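Extracellular solute-binding protein, family 5 (Chelativorans sp., PDB 6WM6) binds EDTA and other aminopolycarboxylates in the periplasm as the solute-binding protein EppA, probably delivering them to an ABC transporter for uptake. Local coordinates at residues Ala322-Ala333 against Tyr372-Ile383; Ser353-Gly362 against Ala508-Met519. One frame throughout, in Å; residues are numbered along the deposited sequence.

Contact 1. Residues Ala322-Ala333 against Tyr372-Ile383; sequences ALRKAVLTAIDA and YGTGDVEKAKGI
The ring of Tyr372 carries Leu328 CD1 over one face, a CH-pi contact with CD1 4.1 Å from the ring centroid and 16° off the normal. Thr329 OG1 lies at the ring edge, near its plane, while the extended chain of Lys325 crosses by the phenol end, Lys325 CE 3.6 Å from Tyr372 OH. That hydroxyl is hydrogen-bonded to Met519 O and also accepts from a water.

Helix 322-330 and helix 377-383 run antiparallel, their axes 8.0 Å apart. Such close approach rests on small residues: Ala380 CB comes to 3.3 Å from Ala326 O and also meets Ala330 CB. Ile383 is a knob among Ala322, Lys325, Ala326 and Thr329. Thr329 is turned with CG2 anti to the backbone N (chi1 of OG1 -62°), which sends the methyl toward Ala380 N and the chain of Lys379 and leaves OG1 to donate to Lys325 O. A water then links OG1 to Lys379 NZ.

The loop before Val377 takes up the carbonyls of Leu328 and Thr329 and, just past the helix, that of Ile331. Gly373 N donates to Leu328 O at 2.8 Å, nearly straight at 172°; Asp376 N donates to Thr329 O, and Gly375 N reaches Ile331 O from above the carbonyl plane. Ala333 N returns a bond to Gly373 O. Gly373 and Gly375 have positive phi, which favours glycine; a CB would sit tight against Ala333 CB or Asp332 CG, respectively. Asp376 OD1 caps Lys379 N. Small and apolar side chains thus let the helices close up, while backbone bonds fix the end of helix 322-330 to the loop leading into helix 377-383.

Contact 2. Residues Ser353-Gly362 against Ala508-Met519; sequences SVMFLPNQAG and AAILSEADELAM. With EDO (1,2-ethanediol), chain E.
Ser353 OG has three hydrogen-bond partners: it donates to Asp515 OD2 at 2.6 Å and accepts from Met355 N and Phe356 N, each at 3.0 Å from OG, an ST turn overlaid on an ST motif. A chi1 of 168° turns the hydroxyl away from the backbone N of Ser353, where it can serve the loop and the helix at once. The carboxylate of Asp515 is used at both oxygens, for its OD1 takes Val354 N on the syn lone pair at 3.1 Å, whereas Ser353 OG meets OD2 on the syn side, 31° out of plane. Arg366 adds a salt bridge to OD2.

Around this polar centre the loop presses apolar groups on helix 508-519. Met355, extended beyond CG, slides past Asp515 in the opposite direction, setting SD beside Leu511 CG and CE against the methyls of Ala514 and Ala518. Val354 CG1 lies 3.6 Å from Met519 SD. The Phe356 ring has Met355 CB over one face and Gly362 C over the other; Asp515 OD2 lies at its edge, 3.7 Å from Phe356 CD2, with ring and carboxylate planes 73° apart. Farther round, Phe356 CE1 packs on Ala508 CB, which also touches Ala361 O. A CB on Gly362 would clash with Ala508 CB and Phe356 CZ.

Without its carboxylate, as with an alanine at Asp515, Ser353 OG and Val354 N would probably lose their acceptor and Arg366 one of its charged mates. The buried carboxylate, met by a hydroxyl, an amide and a guanidinium, is thus probably held ionised, tying an irregular loop to helix 504-521.

Contacts 1 and 2 lie with their centres about 22 Å apart, on the same side of the chain's centre, and their segments alternate along the sequence. They meet directly at one point: Tyr372 OH of contact 1 is 2.8 Å from Met519 O of contact 2, a probable hydrogen bond. A second tie runs through the stretch between Gly362 and Tyr372, where Arg366 and Arg370 form salt bridges to the 508-519 helix. Both contacts also reach strand 524-537, through Leu328 and Tyr372 on Phe525 and through Val354 on Leu524 and Pro526. The 1,2-ethanediol, weakly bonded by Asn359 ND2 and also hydrogen-bonded to Pro547 O, probably comes from the crystallisation liquor.

Contact 1. Residues Ala322-Ala333 against Tyr372-Ile383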
loop_
_atom_site.group_PDB
_atom_site.type_symbol
_atom_site.label_atom_id
_atom_site.label_comp_id
_atom_site.label_asym_id
_atom_site.label_seq_id
_atom_site.Cartn_x
_atom_site.Cartn_y
_atom_site.Cartn_z
ATOM N N ALA A 322 10.987 -21.087 -20.116
ATOM C CA ALA A 322 11.109 -22.441 -19.583
ATOM C C ALA A 322 11.869 -22.452 -18.263
ATOM O O ALA A 322 11.524 -23.209 -17.348
ATOM C CB ALA A 322 11.793 -23.348 -20.610
ATOM N N LEU A 323 12.921 -21.646 -18.152
ATOM C CA LEU A 323 13.661 -21.584 -16.894
ATOM C C LEU A 323 12.794 -20.962 -15.805
ATOM O O LEU A 323 12.797 -21.431 -14.659
ATOM C CB LEU A 323 14.987 -20.835 -17.068
ATOM C CG LEU A 323 15.860 -20.772 -15.823
ATOM C CD1 LEU A 323 16.240 -22.165 -15.344
ATOM C CD2 LEU A 323 17.130 -19.945 -16.080
ATOM N N ARG A 324 12.018 -19.928 -16.156
ATOM C CA ARG A 324 11.099 -19.329 -15.187
ATOM C C ARG A 324 10.122 -20.364 -14.665
ATOM O O ARG A 324 9.946 -20.519 -13.439
ATOM C CB ARG A 324 10.332 -18.162 -15.804
ATOM C CG ARG A 324 11.238 -17.022 -16.233
ATOM C CD ARG A 324 10.480 -15.707 -16.434
ATOM N NE ARG A 324 9.390 -15.679 -17.415
ATOM C CZ ARG A 324 9.552 -15.426 -18.713
ATOM N NH1 ARG A 324 10.765 -15.247 -19.216
ATOM N NH2 ARG A 324 8.489 -15.347 -19.494
ATOM N N LYS A 325 9.470 -21.095 -15.576
ATOM C CA LYS A 325 8.475 -22.067 -15.147
ATOM C C LYS A 325 9.098 -23.195 -14.343
ATOM O O LYS A 325 8.497 -23.675 -13.372
ATOM C CB LYS A 325 7.693 -22.597 -16.346
ATOM C CG LYS A 325 6.814 -21.527 -16.961
ATOM C CD LYS A 325 5.956 -22.011 -18.108
ATOM C CE LYS A 325 5.057 -20.865 -18.541
ATOM N NZ LYS A 325 4.100 -21.214 -19.619
ATOM N N ALA A 326 10.305 -23.622 -14.705
ATOM C CA ALA A 326 10.952 -24.683 -13.950
ATOM C C ALA A 326 11.273 -24.230 -12.536
ATOM O O ALA A 326 11.008 -24.953 -11.561
ATOM C CB ALA A 326 12.227 -25.136 -14.662
ATOM N N VAL A 327 11.816 -23.024 -12.393
ATOM C CA VAL A 327 12.106 -22.488 -11.060
ATOM C C VAL A 327 10.838 -22.403 -10.228
ATOM O O VAL A 327 10.810 -22.824 -9.058
ATOM C CB VAL A 327 12.832 -21.135 -11.178
ATOM C CG1 VAL A 327 12.770 -20.340 -9.866
ATOM C CG2 VAL A 327 14.270 -21.366 -11.638
ATOM N N LEU A 328 9.770 -21.861 -10.810
ATOM C CA LEU A 328 8.543 -21.694 -10.030
ATOM C C LEU A 328 7.932 -23.036 -9.647
ATOM O O LEU A 328 7.355 -23.165 -8.560
ATOM C CB LEU A 328 7.526 -20.847 -10.780
ATOM C CG LEU A 328 7.944 -19.403 -11.091
ATOM C CD1 LEU A 328 6.756 -18.632 -11.627
ATOM C CD2 LEU A 328 8.556 -18.758 -9.878
ATOM N N THR A 329 8.078 -24.051 -10.498
ATOM C CA THR A 329 7.541 -25.375 -10.200
ATOM C C THR A 329 8.329 -26.053 -9.085
ATOM O O THR A 329 7.744 -26.746 -8.240
ATOM C CB THR A 329 7.559 -26.197 -11.482
ATOM O OG1 THR A 329 6.713 -25.582 -12.458
ATOM C CG2 THR A 329 7.062 -27.633 -11.260
ATOM N N ALA A 330 9.645 -25.854 -9.051
ATOM C CA ALA A 330 10.482 -26.444 -8.019
ATOM C C ALA A 330 10.289 -25.791 -6.657
ATOM O O ALA A 330 10.489 -26.439 -5.616
ATOM C CB ALA A 330 11.947 -26.325 -8.435
ATOM N N ILE A 331 9.924 -24.510 -6.616
ATOM C CA ILE A 331 9.694 -23.856 -5.329
ATOM C C ILE A 331 8.560 -24.562 -4.606
ATOM O O ILE A 331 7.505 -24.849 -5.183
ATOM C CB ILE A 331 9.421 -22.359 -5.549
ATOM C CG1 ILE A 331 10.701 -21.671 -5.972
ATOM C CG2 ILE A 331 8.826 -21.727 -4.303
ATOM C CD1 ILE A 331 10.516 -20.228 -6.421
ATOM N N ASP A 332 8.771 -24.843 -3.315
ATOM C CA ASP A 332 7.769 -25.506 -2.472
ATOM C C ASP A 332 7.113 -24.436 -1.615
ATOM O O ASP A 332 7.644 -24.057 -0.568
ATOM C CB ASP A 332 8.454 -26.563 -1.607
ATOM C CG ASP A 332 7.477 -27.411 -0.806
ATOM O OD1 ASP A 332 6.348 -26.957 -0.533
ATOM O OD2 ASP A 332 7.865 -28.540 -0.437
ATOM N N ALA A 333 5.959 -23.931 -2.065
ATOM C CA ALA A 333 5.304 -22.834 -1.359
ATOM C C ALA A 333 4.754 -23.279 -0.014
ATOM O O ALA A 333 4.731 -22.478 0.929
ATOM C CB ALA A 333 4.186 -22.235 -2.220
ATOM N N TYR A 372 2.974 -24.148 -10.244
ATOM C CA TYR A 372 3.952 -23.320 -9.562
ATOM C C TYR A 372 3.792 -23.491 -8.056
ATOM O O TYR A 372 2.672 -23.569 -7.533
ATOM C CB TYR A 372 3.777 -21.844 -9.910
ATOM C CG TYR A 372 3.732 -21.461 -11.379
ATOM C CD1 TYR A 372 4.247 -22.282 -12.386
ATOM C CD2 TYR A 372 3.172 -20.252 -11.758
ATOM C CE1 TYR A 372 4.174 -21.900 -13.721
ATOM C CE2 TYR A 372 3.099 -19.864 -13.069
ATOM C CZ TYR A 372 3.604 -20.683 -14.049
ATOM O OH TYR A 372 3.489 -20.290 -15.371
ATOM N N GLY A 373 4.905 -23.527 -7.347
ATOM C CA GLY A 373 4.867 -23.628 -5.891
ATOM C C GLY A 373 4.581 -25.015 -5.357
ATOM O O GLY A 373 4.401 -25.166 -4.148
ATOM N N THR A 374 4.549 -26.034 -6.209
ATOM C CA THR A 374 4.203 -27.391 -5.780
ATOM C C THR A 374 5.407 -28.199 -5.316
ATOM O O THR A 374 5.233 -29.343 -4.871
ATOM C CB THR A 374 3.449 -28.146 -6.881
ATOM O OG1 THR A 374 4.268 -28.280 -8.051
ATOM C CG2 THR A 374 2.155 -27.442 -7.236
ATOM N N GLY A 375 6.617 -27.659 -5.404
ATOM C CA GLY A 375 7.793 -28.372 -4.941
ATOM C C GLY A 375 8.113 -29.588 -5.775
ATOM O O GLY A 375 8.686 -30.558 -5.254
ATOM N N ASP A 376 7.771 -29.569 -7.053
ATOM C CA ASP A 376 7.790 -30.763 -7.904
ATOM C C ASP A 376 9.059 -30.739 -8.749
ATOM O O ASP A 376 9.065 -30.258 -9.888
ATOM C CB ASP A 376 6.532 -30.789 -8.768
ATOM C CG ASP A 376 6.329 -32.121 -9.465
ATOM O OD1 ASP A 376 7.302 -32.917 -9.560
ATOM O OD2 ASP A 376 5.193 -32.359 -9.920
ATOM N N VAL A 377 10.141 -31.270 -8.177
ATOM C CA VAL A 377 11.444 -31.222 -8.833
ATOM C C VAL A 377 11.438 -32.024 -10.128
ATOM O O VAL A 377 12.013 -31.600 -11.137
ATOM C CB VAL A 377 12.543 -31.704 -7.870
ATOM C CG1 VAL A 377 13.843 -31.953 -8.626
ATOM C CG2 VAL A 377 12.754 -30.685 -6.774
ATOM N N GLU A 378 10.808 -33.201 -10.129
ATOM C CA GLU A 378 10.813 -34.011 -11.343
ATOM C C GLU A 378 10.072 -33.312 -12.477
ATOM O O GLU A 378 10.519 -33.341 -13.629
ATOM C CB GLU A 378 10.265 -35.407 -11.063
ATOM C CG GLU A 378 11.192 -36.257 -10.186
ATOM C CD GLU A 378 12.628 -36.298 -10.699
ATOM O OE1 GLU A 378 12.823 -36.519 -11.913
ATOM O OE2 GLU A 378 13.557 -36.087 -9.887
ATOM N N LYS A 379 8.964 -32.630 -12.169
ATOM C CA LYS A 379 8.287 -31.868 -13.214
ATOM C C LYS A 379 9.155 -30.705 -13.686
ATOM O O LYS A 379 9.245 -30.441 -14.896
ATOM C CB LYS A 379 6.927 -31.377 -12.712
ATOM C CG LYS A 379 6.130 -30.618 -13.751
ATOM C CD LYS A 379 4.752 -30.229 -13.231
ATOM C CE LYS A 379 3.762 -30.002 -14.366
ATOM N NZ LYS A 379 4.129 -28.856 -15.243
ATOM N N ALA A 380 9.795 -29.996 -12.743
ATOM C CA ALA A 380 10.676 -28.899 -13.114
ATOM C C ALA A 380 11.813 -29.379 -14.009
ATOM O O ALA A 380 12.159 -28.720 -15.007
ATOM C CB ALA A 380 11.233 -28.253 -11.849
ATOM N N LYS A 381 12.423 -30.526 -13.673
ATOM C CA LYS A 381 13.485 -31.068 -14.516
ATOM C C LYS A 381 12.952 -31.405 -15.899
ATOM O O LYS A 381 13.652 -31.211 -16.897
ATOM C CB LYS A 381 14.092 -32.308 -13.863
ATOM C CG LYS A 381 15.024 -32.022 -12.717
ATOM C CD LYS A 381 15.522 -33.335 -12.109
ATOM C CE LYS A 381 16.562 -33.119 -11.025
ATOM N NZ LYS A 381 16.952 -34.417 -10.402
ATOM N N GLY A 382 11.717 -31.905 -15.977
ATOM C CA GLY A 382 11.122 -32.188 -17.273
ATOM C C GLY A 382 10.944 -30.942 -18.114
ATOM O O GLY A 382 11.219 -30.943 -19.313
ATOM N N ILE A 383 10.479 -29.854 -17.494
ATOM C CA ILE A 383 10.348 -28.585 -18.205
ATOM C C ILE A 383 11.692 -28.175 -18.788
ATOM O O ILE A 383 11.787 -27.736 -19.941
ATOM C CB ILE A 383 9.784 -27.505 -17.254
ATOM C CG1 ILE A 383 8.333 -27.851 -16.882
ATOM C CG2 ILE A 383 9.856 -26.140 -17.895
ATOM C CD1 ILE A 383 7.792 -27.044 -15.706
HETATM O O HOH W 1 2.112 -22.039 -17.123
HETATM O O HOH W 2 4.517 -26.369 -13.890
HETATM O O HOH W 3 3.495 -26.610 -1.884
#

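Contact 2. Residues Ser353-Gly362 against Ala508-Met519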
loop_
_atom_site.group_PDB
_atom_site.type_symbol
_atom_site.label_atom_id
_atom_site.label_comp_id
_atom_site.label_asym_id
_atom_site.label_seq_id
_atom_site.Cartn_x
_atom_site.Cartn_y
_atom_site.Cartn_z
ATOM N N SER A 353 -2.556 -15.576 -6.696
ATOM C CA SER A 353 -2.913 -14.633 -7.747
ATOM C C SER A 353 -1.942 -13.463 -7.672
ATOM O O SER A 353 -1.398 -13.167 -6.616
ATOM C CB SER A 353 -4.328 -14.117 -7.452
ATOM O OG SER A 353 -4.684 -12.991 -8.242
ATOM N N VAL A 354 -1.741 -12.790 -8.807
ATOM C CA VAL A 354 -0.956 -11.549 -8.837
ATOM C C VAL A 354 -1.839 -10.330 -9.008
ATOM O O VAL A 354 -1.322 -9.214 -9.153
ATOM C CB VAL A 354 0.194 -11.581 -9.860
ATOM C CG1 VAL A 354 1.233 -12.606 -9.455
ATOM C CG2 VAL A 354 -0.305 -11.832 -11.267
ATOM N N MET A 355 -3.152 -10.495 -8.953
ATOM C CA MET A 355 -4.062 -9.372 -9.106
ATOM C C MET A 355 -5.103 -9.235 -8.014
ATOM O O MET A 355 -5.698 -8.149 -7.891
ATOM C CB MET A 355 -4.749 -9.410 -10.460
ATOM C CG MET A 355 -3.704 -9.183 -11.562
ATOM S SD MET A 355 -4.421 -9.047 -13.169
ATOM C CE MET A 355 -2.923 -9.076 -14.143
ATOM N N PHE A 356 -5.327 -10.268 -7.215
ATOM C CA PHE A 356 -6.344 -10.270 -6.174
ATOM C C PHE A 356 -5.764 -10.868 -4.902
ATOM O O PHE A 356 -5.100 -11.908 -4.938
ATOM C CB PHE A 356 -7.526 -11.172 -6.578
ATOM C CG PHE A 356 -8.133 -10.835 -7.915
ATOM C CD1 PHE A 356 -9.005 -9.758 -8.053
ATOM C CD2 PHE A 356 -7.865 -11.611 -9.020
ATOM C CE1 PHE A 356 -9.591 -9.481 -9.282
ATOM C CE2 PHE A 356 -8.445 -11.327 -10.252
ATOM C CZ PHE A 356 -9.308 -10.265 -10.373
ATOM N N LEU A 357 -6.057 -10.231 -3.768
ATOM C CA LEU A 357 -5.798 -10.850 -2.473
ATOM C C LEU A 357 -6.778 -12.000 -2.269
ATOM O O LEU A 357 -7.846 -12.043 -2.902
ATOM C CB LEU A 357 -5.979 -9.829 -1.360
ATOM C CG LEU A 357 -5.032 -8.624 -1.372
ATOM C CD1 LEU A 357 -5.523 -7.597 -0.328
ATOM C CD2 LEU A 357 -3.607 -9.010 -1.092
ATOM N N PRO A 358 -6.476 -12.918 -1.344
ATOM C CA PRO A 358 -7.359 -14.084 -1.151
ATOM C C PRO A 358 -8.785 -13.732 -0.786
ATOM O O PRO A 358 -9.683 -14.562 -1.037
ATOM C CB PRO A 358 -6.656 -14.865 -0.026
ATOM C CG PRO A 358 -5.197 -14.564 -0.266
ATOM C CD PRO A 358 -5.177 -13.088 -0.654
ATOM N N ASN A 359 -9.040 -12.561 -0.217
ATOM C CA ASN A 359 -10.392 -12.173 0.158
ATOM C C ASN A 359 -11.114 -11.316 -0.881
ATOM O O ASN A 359 -12.267 -10.937 -0.658
ATOM C CB ASN A 359 -10.397 -11.440 1.503
ATOM C CG ASN A 359 -9.654 -10.139 1.459
ATOM O OD1 ASN A 359 -8.511 -10.084 1.010
ATOM N ND2 ASN A 359 -10.286 -9.071 1.949
ATOM N N GLN A 360 -10.481 -10.991 -2.002
ATOM C CA GLN A 360 -11.106 -10.143 -3.013
ATOM C C GLN A 360 -11.832 -10.965 -4.056
ATOM O O GLN A 360 -11.409 -12.059 -4.440
ATOM C CB GLN A 360 -10.068 -9.260 -3.676
ATOM C CG GLN A 360 -9.575 -8.122 -2.785
ATOM C CD GLN A 360 -8.547 -7.273 -3.469
ATOM O OE1 GLN A 360 -7.488 -7.758 -3.899
ATOM N NE2 GLN A 360 -8.815 -5.974 -3.565
ATOM N N ALA A 361 -12.934 -10.401 -4.556
ATOM C CA ALA A 361 -13.659 -11.029 -5.659
ATOM C C ALA A 361 -12.713 -11.280 -6.829
ATOM O O ALA A 361 -11.871 -10.455 -7.147
ATOM C CB ALA A 361 -14.802 -10.120 -6.117
ATOM N N GLY A 362 -12.852 -12.436 -7.467
ATOM C CA GLY A 362 -12.000 -12.824 -8.559
ATOM C C GLY A 362 -10.820 -13.693 -8.162
ATOM O O GLY A 362 -10.217 -14.331 -9.028
ATOM N N ALA A 508 -13.746 -7.639 -11.553
ATOM C CA ALA A 508 -12.983 -8.831 -11.209
ATOM C C ALA A 508 -13.207 -9.950 -12.206
ATOM O O ALA A 508 -12.268 -10.669 -12.560
ATOM C CB ALA A 508 -13.365 -9.304 -9.811
ATOM N N ALA A 509 -14.445 -10.127 -12.667
ATOM C CA ALA A 509 -14.721 -11.144 -13.672
ATOM C C ALA A 509 -13.894 -10.880 -14.923
ATOM O O ALA A 509 -13.301 -11.800 -15.494
ATOM C CB ALA A 509 -16.206 -11.192 -13.988
ATOM N N ILE A 510 -13.826 -9.615 -15.354
ATOM C CA ILE A 510 -13.042 -9.263 -16.538
ATOM C C ILE A 510 -11.552 -9.460 -16.272
ATOM O O ILE A 510 -10.828 -10.095 -17.057
ATOM C CB ILE A 510 -13.349 -7.813 -16.934
ATOM C CG1 ILE A 510 -14.818 -7.632 -17.362
ATOM C CG2 ILE A 510 -12.404 -7.365 -18.059
ATOM C CD1 ILE A 510 -15.262 -6.175 -17.329
ATOM N N LEU A 511 -11.067 -8.915 -15.155
ATOM C CA LEU A 511 -9.641 -8.904 -14.846
ATOM C C LEU A 511 -9.087 -10.304 -14.614
ATOM O O LEU A 511 -7.876 -10.528 -14.824
ATOM C CB LEU A 511 -9.401 -8.008 -13.633
ATOM C CG LEU A 511 -7.942 -7.701 -13.283
ATOM C CD1 LEU A 511 -7.318 -6.830 -14.339
ATOM C CD2 LEU A 511 -7.884 -7.014 -11.934
ATOM N N SER A 512 -9.931 -11.254 -14.220
ATOM C CA SER A 512 -9.469 -12.623 -14.017
ATOM C C SER A 512 -8.717 -13.159 -15.235
ATOM O O SER A 512 -7.750 -13.905 -15.076
ATOM C CB SER A 512 -10.652 -13.546 -13.680
ATOM O OG SER A 512 -11.178 -13.230 -12.410
ATOM N N GLU A 513 -9.159 -12.812 -16.450
ATOM C CA GLU A 513 -8.470 -13.275 -17.651
ATOM C C GLU A 513 -7.044 -12.757 -17.712
ATOM O O GLU A 513 -6.125 -13.475 -18.149
ATOM C CB GLU A 513 -9.263 -12.870 -18.898
ATOM C CG GLU A 513 -8.707 -13.500 -20.161
ATOM C CD GLU A 513 -9.401 -13.049 -21.440
ATOM O OE1 GLU A 513 -10.346 -12.223 -21.386
ATOM O OE2 GLU A 513 -8.990 -13.532 -22.526
ATOM N N ALA A 514 -6.823 -11.517 -17.285
ATOM C CA ALA A 514 -5.470 -10.972 -17.266
ATOM C C ALA A 514 -4.616 -11.668 -16.219
ATOM O O ALA A 514 -3.433 -11.897 -16.445
ATOM C CB ALA A 514 -5.504 -9.471 -17.001
ATOM N N ASP A 515 -5.193 -12.024 -15.077
ATOM C CA ASP A 515 -4.464 -12.773 -14.063
ATOM C C ASP A 515 -4.003 -14.112 -14.617
ATOM O O ASP A 515 -2.860 -14.538 -14.379
ATOM C CB ASP A 515 -5.356 -12.947 -12.830
ATOM C CG ASP A 515 -4.612 -13.257 -11.545
ATOM O OD1 ASP A 515 -3.390 -12.988 -11.408
ATOM O OD2 ASP A 515 -5.277 -13.762 -10.616
ATOM N N GLU A 516 -4.866 -14.798 -15.375
ATOM C CA GLU A 516 -4.484 -16.068 -15.995
ATOM C C GLU A 516 -3.303 -15.869 -16.933
ATOM O O GLU A 516 -2.318 -16.613 -16.878
ATOM C CB GLU A 516 -5.680 -16.660 -16.762
ATOM C CG GLU A 516 -6.935 -16.932 -15.922
ATOM C CD GLU A 516 -6.926 -18.211 -15.125
ATOM O OE1 GLU A 516 -6.020 -19.038 -15.301
ATOM O OE2 GLU A 516 -7.877 -18.410 -14.312
ATOM N N LEU A 517 -3.382 -14.875 -17.816
ATOM C CA LEU A 517 -2.301 -14.634 -18.778
ATOM C C LEU A 517 -1.021 -14.215 -18.069
ATOM O O LEU A 517 0.075 -14.597 -18.478
ATOM C CB LEU A 517 -2.735 -13.578 -19.784
ATOM C CG LEU A 517 -3.880 -13.970 -20.717
ATOM C CD1 LEU A 517 -4.339 -12.774 -21.538
ATOM C CD2 LEU A 517 -3.487 -15.126 -21.634
ATOM N N ALA A 518 -1.123 -13.400 -17.033
ATOM C CA ALA A 518 0.068 -12.984 -16.306
ATOM C C ALA A 518 0.741 -14.181 -15.649
ATOM O O ALA A 518 1.967 -14.288 -15.642
ATOM C CB ALA A 518 -0.310 -11.932 -15.275
ATOM N N MET A 519 -0.040 -15.105 -15.090
ATOM C CA MET A 519 0.548 -16.295 -14.511
ATOM C C MET A 519 1.125 -17.222 -15.571
ATOM O O MET A 519 2.157 -17.857 -15.313
ATOM C CB MET A 519 -0.480 -16.993 -13.641
ATOM C CG MET A 519 -0.866 -16.156 -12.422
ATOM S SD MET A 519 0.548 -15.526 -11.457
ATOM C CE MET A 519 1.172 -17.104 -11.033
HETATM C C1 EDO E . -7.507 -6.735 2.520
HETATM O O1 EDO E . -8.331 -7.167 3.608
HETATM C C2 EDO E . -6.174 -6.264 3.098
HETATM O O2 EDO E . -6.491 -5.608 4.334
#